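Local coordinates for enolase from the environmental genome shotgun sequencing of the Sargasso Sea (PDB 2QGY), which is of unknown function but, as an enolase-superfamily member that binds magnesium, probably abstracts a proton next to a substrate carboxylate, at residues I108-W113 with G280-I285; P123-L128 with M314-S319. All blocks are in the same frame, centred on the assembly; numbering follows the deposited sequence.

Contact 1 (I108-W113 with G280-I285)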
ATOM      1  N   ILE A 108       6.434  13.812   5.607  1.00 13.79           N
ATOM      2  CA  ILE A 108       7.362  14.092   6.709  1.00 14.64           C
ATOM      3  C   ILE A 108       8.761  14.263   6.104  1.00 15.10           C
ATOM      4  O   ILE A 108       9.447  15.244   6.406  1.00 16.35           O
ATOM      5  CB  ILE A 108       7.379  12.989   7.768  1.00 13.91           C
ATOM      6  CG1 ILE A 108       6.034  12.905   8.498  1.00 15.03           C
ATOM      7  CG2 ILE A 108       8.520  13.262   8.791  1.00 17.07           C
ATOM      8  CD1 ILE A 108       5.868  11.588   9.338  1.00 15.72           C
ATOM      9  N   GLU A 109       9.167  13.361   5.199  1.00 14.84           N
ATOM     10  CA  GLU A 109      10.529  13.489   4.671  1.00 15.13           C
ATOM     11  C   GLU A 109      10.715  14.790   3.919  1.00 15.46           C
ATOM     12  O   GLU A 109      11.774  15.431   4.022  1.00 15.81           O
ATOM     13  CB  GLU A 109      10.949  12.300   3.800  1.00 14.91           C
ATOM     14  CG  GLU A 109      12.472  12.209   3.645  1.00 18.22           C
ATOM     15  CD  GLU A 109      12.891  11.246   2.553  1.00 19.08           C
ATOM     16  OE1 GLU A 109      12.700  10.013   2.701  1.00 18.46           O
ATOM     17  OE2 GLU A 109      13.429  11.756   1.560  1.00 16.89           O
ATOM     18  N   ILE A 110       9.707  15.197   3.167  1.00 14.17           N
ATOM     19  CA  ILE A 110       9.779  16.438   2.397  1.00 14.74           C
ATOM     20  C   ILE A 110       9.944  17.611   3.366  1.00 14.84           C
ATOM     21  O   ILE A 110      10.735  18.526   3.112  1.00 15.78           O
ATOM     22  CB  ILE A 110       8.522  16.616   1.508  1.00 15.10           C
ATOM     23  CG1 ILE A 110       8.596  15.634   0.310  1.00 13.86           C
ATOM     24  CG2 ILE A 110       8.422  18.084   0.971  1.00 15.76           C
ATOM     25  CD1 ILE A 110       7.287  15.498  -0.471  1.00 15.56           C
ATOM     26  N   ALA A 111       9.208  17.593   4.471  1.00 15.07           N
ATOM     27  CA  ALA A 111       9.370  18.675   5.488  1.00 15.74           C
ATOM     28  C   ALA A 111      10.777  18.721   6.107  1.00 17.42           C
ATOM     29  O   ALA A 111      11.296  19.812   6.409  1.00 17.60           O
ATOM     30  CB  ALA A 111       8.331  18.569   6.575  1.00 15.34           C
ATOM     31  N   LEU A 112      11.364  17.544   6.333  1.00 17.24           N
ATOM     32  CA  LEU A 112      12.728  17.473   6.875  1.00 17.85           C
ATOM     33  C   LEU A 112      13.756  18.016   5.864  1.00 18.60           C
ATOM     34  O   LEU A 112      14.756  18.651   6.246  1.00 18.94           O
ATOM     35  CB  LEU A 112      13.062  16.052   7.340  1.00 17.94           C
ATOM     36  CG  LEU A 112      12.220  15.417   8.466  1.00 19.46           C
ATOM     37  CD1 LEU A 112      12.732  14.061   8.844  1.00 20.13           C
ATOM     38  CD2 LEU A 112      12.083  16.315   9.748  1.00 20.43           C
ATOM     39  N   TRP A 113      13.504  17.796   4.574  1.00 18.38           N
ATOM     40  CA  TRP A 113      14.339  18.379   3.524  1.00 18.85           C
ATOM     41  C   TRP A 113      14.242  19.901   3.512  1.00 18.89           C
ATOM     42  O   TRP A 113      15.261  20.577   3.295  1.00 19.43           O
ATOM     43  CB  TRP A 113      13.985  17.847   2.132  1.00 19.30           C
ATOM     44  CG  TRP A 113      14.608  16.506   1.828  1.00 19.99           C
ATOM     45  CD1 TRP A 113      13.979  15.297   1.834  1.00 20.18           C
ATOM     46  CD2 TRP A 113      15.984  16.238   1.482  1.00 20.53           C
ATOM     47  NE1 TRP A 113      14.866  14.288   1.501  1.00 21.32           N
ATOM     48  CE2 TRP A 113      16.099  14.836   1.285  1.00 21.69           C
ATOM     49  CE3 TRP A 113      17.119  17.040   1.309  1.00 19.49           C
ATOM     50  CZ2 TRP A 113      17.306  14.223   0.945  1.00 21.30           C
ATOM     51  CZ3 TRP A 113      18.324  16.424   0.970  1.00 20.76           C
ATOM     52  CH2 TRP A 113      18.404  15.032   0.786  1.00 21.40           C
ATOM     53  N   GLY A 280       7.298   7.761  -1.177  1.00 16.50           N
ATOM     54  CA  GLY A 280       7.821   7.419   0.160  1.00 16.40           C
ATOM     55  C   GLY A 280       8.686   8.544   0.696  1.00 17.38           C
ATOM     56  O   GLY A 280       8.762   8.769   1.926  1.00 17.72           O
ATOM     57  N   GLY A 281       9.332   9.266  -0.228  1.00 17.56           N
ATOM     58  CA  GLY A 281      10.181  10.411   0.139  1.00 18.28           C
ATOM     59  C   GLY A 281      11.094  10.784  -1.011  1.00 18.82           C
ATOM     60  O   GLY A 281      11.048  10.150  -2.090  1.00 18.98           O
ATOM     61  N   LEU A 282      11.957  11.783  -0.782  1.00 18.09           N
ATOM     62  CA  LEU A 282      12.859  12.265  -1.828  1.00 18.37           C
ATOM     63  C   LEU A 282      14.088  11.381  -2.040  1.00 18.85           C
ATOM     64  O   LEU A 282      14.577  11.262  -3.174  1.00 19.64           O
ATOM     65  CB  LEU A 282      13.260  13.715  -1.564  1.00 18.52           C
ATOM     66  CG  LEU A 282      12.031  14.632  -1.498  1.00 17.49           C
ATOM     67  CD1 LEU A 282      12.558  16.056  -1.562  1.00 19.03           C
ATOM     68  CD2 LEU A 282      11.052  14.374  -2.685  1.00 17.55           C
ATOM     69  N   ILE A 283      14.558  10.766  -0.959  1.00 18.42           N
ATOM     70  CA  ILE A 283      15.708   9.866  -1.019  1.00 18.47           C
ATOM     71  C   ILE A 283      15.346   8.786  -2.045  1.00 18.53           C
ATOM     72  O   ILE A 283      16.144   8.453  -2.903  1.00 17.76           O
ATOM     73  CB  ILE A 283      15.988   9.238   0.370  1.00 19.32           C
ATOM     74  CG1 ILE A 283      16.643  10.267   1.330  1.00 19.02           C
ATOM     75  CG2 ILE A 283      16.836   7.974   0.238  1.00 19.16           C
ATOM     76  CD1 ILE A 283      17.002   9.689   2.707  1.00 19.68           C
ATOM     77  N   ASP A 284      14.131   8.238  -1.940  1.00 18.51           N
ATOM     78  CA  ASP A 284      13.748   7.138  -2.817  1.00 18.90           C
ATOM     79  C   ASP A 284      13.510   7.540  -4.260  1.00 18.60           C
ATOM     80  O   ASP A 284      13.818   6.784  -5.169  1.00 18.44           O
ATOM     81  CB  ASP A 284      12.553   6.360  -2.237  1.00 18.87           C
ATOM     82  CG  ASP A 284      13.009   5.265  -1.249  1.00 21.22           C
ATOM     83  OD1 ASP A 284      14.244   5.081  -1.097  1.00 22.03           O
ATOM     84  OD2 ASP A 284      12.147   4.625  -0.610  1.00 23.52           O
ATOM     85  N   ILE A 285      12.959   8.727  -4.476  1.00 18.46           N
ATOM     86  CA  ILE A 285      12.789   9.232  -5.827  1.00 18.36           C
ATOM     87  C   ILE A 285      14.151   9.456  -6.493  1.00 18.64           C
ATOM     88  O   ILE A 285      14.386   9.072  -7.641  1.00 18.77           O
ATOM     89  CB  ILE A 285      11.981  10.548  -5.807  1.00 18.04           C
ATOM     90  CG1 ILE A 285      10.518  10.219  -5.520  1.00 21.71           C
ATOM     91  CG2 ILE A 285      12.124  11.342  -7.122  1.00 20.13           C
ATOM     92  CD1 ILE A 285       9.603  11.382  -5.562  1.00 26.53           C
TER
HETATM   93  O   HOH W   1      10.804   8.519   3.875  1.00 23.87           O
HETATM   94  O   HOH W   2      12.560   8.379   0.530  1.00 24.91           O

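Contact 2 (P123-L128 with M314-S319)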
ATOM      1  N   PRO A 123      18.634  26.615  -1.271  1.00 23.66           N
ATOM      2  CA  PRO A 123      17.466  25.959  -1.871  1.00 23.48           C
ATOM      3  C   PRO A 123      17.674  24.451  -1.951  1.00 22.66           C
ATOM      4  O   PRO A 123      18.809  23.980  -2.023  1.00 21.89           O
ATOM      5  CB  PRO A 123      17.362  26.575  -3.262  1.00 23.35           C
ATOM      6  CG  PRO A 123      18.641  27.312  -3.500  1.00 24.35           C
ATOM      7  CD  PRO A 123      19.296  27.560  -2.190  1.00 23.62           C
ATOM      8  N   LEU A 124      16.574  23.700  -1.936  1.00 21.84           N
ATOM      9  CA  LEU A 124      16.669  22.241  -1.872  1.00 22.56           C
ATOM     10  C   LEU A 124      17.516  21.660  -3.020  1.00 22.13           C
ATOM     11  O   LEU A 124      18.331  20.735  -2.814  1.00 21.99           O
ATOM     12  CB  LEU A 124      15.265  21.638  -1.873  1.00 21.52           C
ATOM     13  CG  LEU A 124      15.195  20.119  -1.973  1.00 22.72           C
ATOM     14  CD1 LEU A 124      16.035  19.442  -0.873  1.00 22.18           C
ATOM     15  CD2 LEU A 124      13.738  19.703  -1.895  1.00 21.62           C
ATOM     16  N   ASN A 125      17.358  22.199  -4.220  1.00 22.99           N
ATOM     17  CA  ASN A 125      18.085  21.627  -5.356  1.00 24.21           C
ATOM     18  C   ASN A 125      19.604  21.703  -5.146  1.00 24.96           C
ATOM     19  O   ASN A 125      20.331  20.795  -5.548  1.00 25.46           O
ATOM     20  CB  ASN A 125      17.611  22.131  -6.734  1.00 24.12           C
ATOM     21  CG  ASN A 125      17.627  23.667  -6.890  1.00 24.83           C
ATOM     22  OD1 ASN A 125      18.042  24.390  -6.007  1.00 24.38           O
ATOM     23  ND2 ASN A 125      17.184  24.149  -8.067  1.00 22.48           N
ATOM     24  N   SER A 126      20.056  22.749  -4.464  1.00 25.84           N
ATOM     25  CA  SER A 126      21.477  22.918  -4.113  1.00 26.44           C
ATOM     26  C   SER A 126      21.980  21.916  -3.077  1.00 27.09           C
ATOM     27  O   SER A 126      23.192  21.633  -3.011  1.00 27.37           O
ATOM     28  CB  SER A 126      21.751  24.356  -3.658  1.00 26.33           C
ATOM     29  OG  SER A 126      21.721  25.240  -4.770  1.00 27.43           O
ATOM     30  N   LEU A 127      21.064  21.368  -2.267  1.00 26.11           N
ATOM     31  CA  LEU A 127      21.368  20.244  -1.394  1.00 26.64           C
ATOM     32  C   LEU A 127      21.435  18.935  -2.157  1.00 27.08           C
ATOM     33  O   LEU A 127      22.057  17.972  -1.711  1.00 27.49           O
ATOM     34  CB  LEU A 127      20.292  20.090  -0.315  1.00 26.91           C
ATOM     35  CG  LEU A 127      20.146  21.109   0.814  1.00 27.43           C
ATOM     36  CD1 LEU A 127      19.335  20.435   1.946  1.00 28.87           C
ATOM     37  CD2 LEU A 127      21.457  21.628   1.370  1.00 29.97           C
ATOM     38  N   LEU A 128      20.763  18.888  -3.294  1.00 27.67           N
ATOM     39  CA  LEU A 128      20.632  17.643  -4.028  1.00 29.41           C
ATOM     40  C   LEU A 128      21.755  17.430  -5.032  1.00 30.37           C
ATOM     41  O   LEU A 128      22.212  16.302  -5.226  1.00 31.41           O
ATOM     42  CB  LEU A 128      19.255  17.562  -4.711  1.00 28.54           C
ATOM     43  CG  LEU A 128      17.997  17.630  -3.829  1.00 28.44           C
ATOM     44  CD1 LEU A 128      16.754  17.318  -4.653  1.00 28.34           C
ATOM     45  CD2 LEU A 128      18.074  16.672  -2.642  1.00 29.36           C
ATOM     46  N   MET A 314       8.785  18.820  -6.355  1.00 14.55           N
ATOM     47  CA  MET A 314       8.937  18.198  -7.668  1.00 13.44           C
ATOM     48  C   MET A 314       9.947  18.995  -8.502  1.00 15.02           C
ATOM     49  O   MET A 314      10.858  18.429  -9.112  1.00 16.52           O
ATOM     50  CB  MET A 314       7.576  18.143  -8.392  1.00 16.18           C
ATOM     51  CG  MET A 314       7.609  17.569  -9.862  1.00 14.58           C
ATOM     52  SD  MET A 314       6.075  17.647 -10.758  1.00  7.37           S
ATOM     53  CE  MET A 314       5.757  19.416 -10.798  1.00 17.81           C
ATOM     54  N   LEU A 315       9.758  20.303  -8.567  1.00 14.93           N
ATOM     55  CA  LEU A 315      10.646  21.145  -9.370  1.00 16.49           C
ATOM     56  C   LEU A 315      12.082  21.064  -8.884  1.00 18.26           C
ATOM     57  O   LEU A 315      13.027  20.933  -9.699  1.00 18.85           O
ATOM     58  CB  LEU A 315      10.142  22.599  -9.416  1.00 17.06           C
ATOM     59  CG  LEU A 315       8.749  22.811 -10.005  1.00 17.19           C
ATOM     60  CD1 LEU A 315       8.404  24.291  -9.981  1.00 20.32           C
ATOM     61  CD2 LEU A 315       8.660  22.237 -11.448  1.00 18.67           C
ATOM     62  N   HIS A 316      12.273  21.111  -7.567  1.00 17.46           N
ATOM     63  CA  HIS A 316      13.637  20.982  -7.023  1.00 18.52           C
ATOM     64  C   HIS A 316      14.259  19.617  -7.394  1.00 19.23           C
ATOM     65  O   HIS A 316      15.426  19.544  -7.808  1.00 20.36           O
ATOM     66  CB  HIS A 316      13.638  21.196  -5.508  1.00 17.79           C
ATOM     67  CG  HIS A 316      13.584  22.641  -5.099  1.00 20.81           C
ATOM     68  ND1 HIS A 316      14.699  23.460  -5.112  1.00 21.75           N
ATOM     69  CD2 HIS A 316      12.557  23.409  -4.663  1.00 20.59           C
ATOM     70  CE1 HIS A 316      14.354  24.666  -4.690  1.00 22.82           C
ATOM     71  NE2 HIS A 316      13.057  24.668  -4.436  1.00 21.83           N
ATOM     72  N   VAL A 317      13.486  18.537  -7.294  1.00 18.19           N
ATOM     73  CA  VAL A 317      14.010  17.227  -7.663  1.00 18.25           C
ATOM     74  C   VAL A 317      14.353  17.201  -9.150  1.00 18.10           C
ATOM     75  O   VAL A 317      15.464  16.803  -9.519  1.00 18.98           O
ATOM     76  CB  VAL A 317      13.040  16.065  -7.321  1.00 18.25           C
ATOM     77  CG1 VAL A 317      13.479  14.716  -8.007  1.00 17.72           C
ATOM     78  CG2 VAL A 317      13.031  15.872  -5.857  1.00 18.67           C
ATOM     79  N   CYS A 318      13.415  17.649  -9.989  1.00 18.63           N
ATOM     80  CA  CYS A 318      13.612  17.612 -11.445  1.00 19.97           C
ATOM     81  C   CYS A 318      14.827  18.412 -11.897  1.00 21.02           C
ATOM     82  O   CYS A 318      15.521  18.008 -12.836  1.00 21.21           O
ATOM     83  CB  CYS A 318      12.380  18.104 -12.206  1.00 20.07           C
ATOM     84  SG  CYS A 318      11.016  16.924 -12.130  1.00 19.94           S
ATOM     85  N   SER A 319      15.073  19.537 -11.226  1.00 22.05           N
ATOM     86  CA  SER A 319      16.221  20.392 -11.545  1.00 23.39           C
ATOM     87  C   SER A 319      17.567  19.770 -11.169  1.00 23.67           C
ATOM     88  O   SER A 319      18.615  20.216 -11.668  1.00 24.14           O
ATOM     89  CB  SER A 319      16.069  21.773 -10.901  1.00 23.77           C
ATOM     90  OG  SER A 319      16.378  21.733  -9.527  1.00 24.09           O
TER

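Contact 1 (I108-W113 with G280-I285)
Glu109 of helix 99-120 reaches across to the start of helix 282-294 and accepts from its first backbone N-H groups, joining the helical part of the N-terminal capping domain to a barrel helix of the enolase-superfamily fold. Gly281 holds the N-cap position of that helix, and the bonds to the N-H groups come from Glu109. Hydrogen bonds converge on one oxygen. Ile283 N gives a nearly straight bond to Glu109 OE2 (2.9 Å, 163°) on its syn side, while Leu282 N, at 2.8 Å from the same OE2, is badly angled and binds weakly. From the anti side, 21° out of the carboxylate plane, comes Trp113 NE1, one helical turn along, 2.9 Å from Glu109 OE2; the oxygen lies in the indole plane, where the N-H points. Glu109 CG stands anti to the backbone N (chi1 -161°), and the extended chain carries the carboxylate to the helix end. The helix dipole and the N-H donors would be expected to favour the ionised form of this buried acid.

Two waters donate to the other oxygen, Glu109 OE1. One also donates to Gly280 O, and the second accepts from Asp284 N, linking OE1 to that backbone amide.

Gly281 packs over the carboxylate face, its CA 3.6 Å from Glu109 OE1. Apolar packing flanks the polar centre. Leu282 lays CD1 over the five-membered ring of Trp113 as a CH-pi contact, and its CG meets Ile110 CG1 at 4.0 Å, the two side chains crossing at about a right angle. At the indole edge, Ile283 CG1 sits 4.0 Å from Trp113 CZ2.

Contact 2 (P123-L128 with M314-S319)
His316, on helix 309-320 of the barrel domain, points its imidazole at the first turn of the short helix 124-128, where Asn125 N donates to His316 ND1 (3.1 Å, 140°). This is a helix-helix contact between the two domains of the enolase-superfamily fold, the short axes 8.5 Å apart and inclined by 34°. Because ND1 accepts here, any ring proton would be expected on NE2. The amide N is tilted well out of the imidazole plane. Over one ring face sits Leu124 CB, a CH-pi contact 4.0 Å from the centroid and displaced toward the rim, while Pro123 CB approaches His316 CE1 at 3.8 Å.

Asn125 CB lies at the imidazole edge, in the ring plane. From it CG turns back between the residue's own backbone N and carbonyl carbon (chi1 55°), which sets the amide almost perpendicular to the ring and directs ND2 to Ser319. There ND2 donates to Ser319 OG at 2.9 Å, with the oxygen in the amide plane. Ser319 OG, also turned between backbone N and carbonyl carbon, donates in its turn to His316 O, three residues earlier in the helix. Amide, hydroxyl and carbonyl thus form a chain of two hydrogen bonds. Farther along, Leu128 CD1 rests 4.2 Å from Val317 CG2.

Both contacts are buried and join the N-terminal capping domain to the barrel domain, through different helix pairs: 99-120 with 282-294 in contact 1, and 124-128 with 309-320 in contact 2. Helices 99-120 and 124-128 follow each other in the chain, and the contact centres are about 12 Å apart. A shared apolar layer connects them, with Trp113 touching Leu124 and Leu128, Leu282 touching Leu124, and Ile285 touching Val317. Their polar chemistry differs. Contact 1 places a carboxylate and two waters at a helix N-terminus, whereas contact 2 uses an imidazole nitrogen as acceptor and an amide-to-hydroxyl bond between helix flanks.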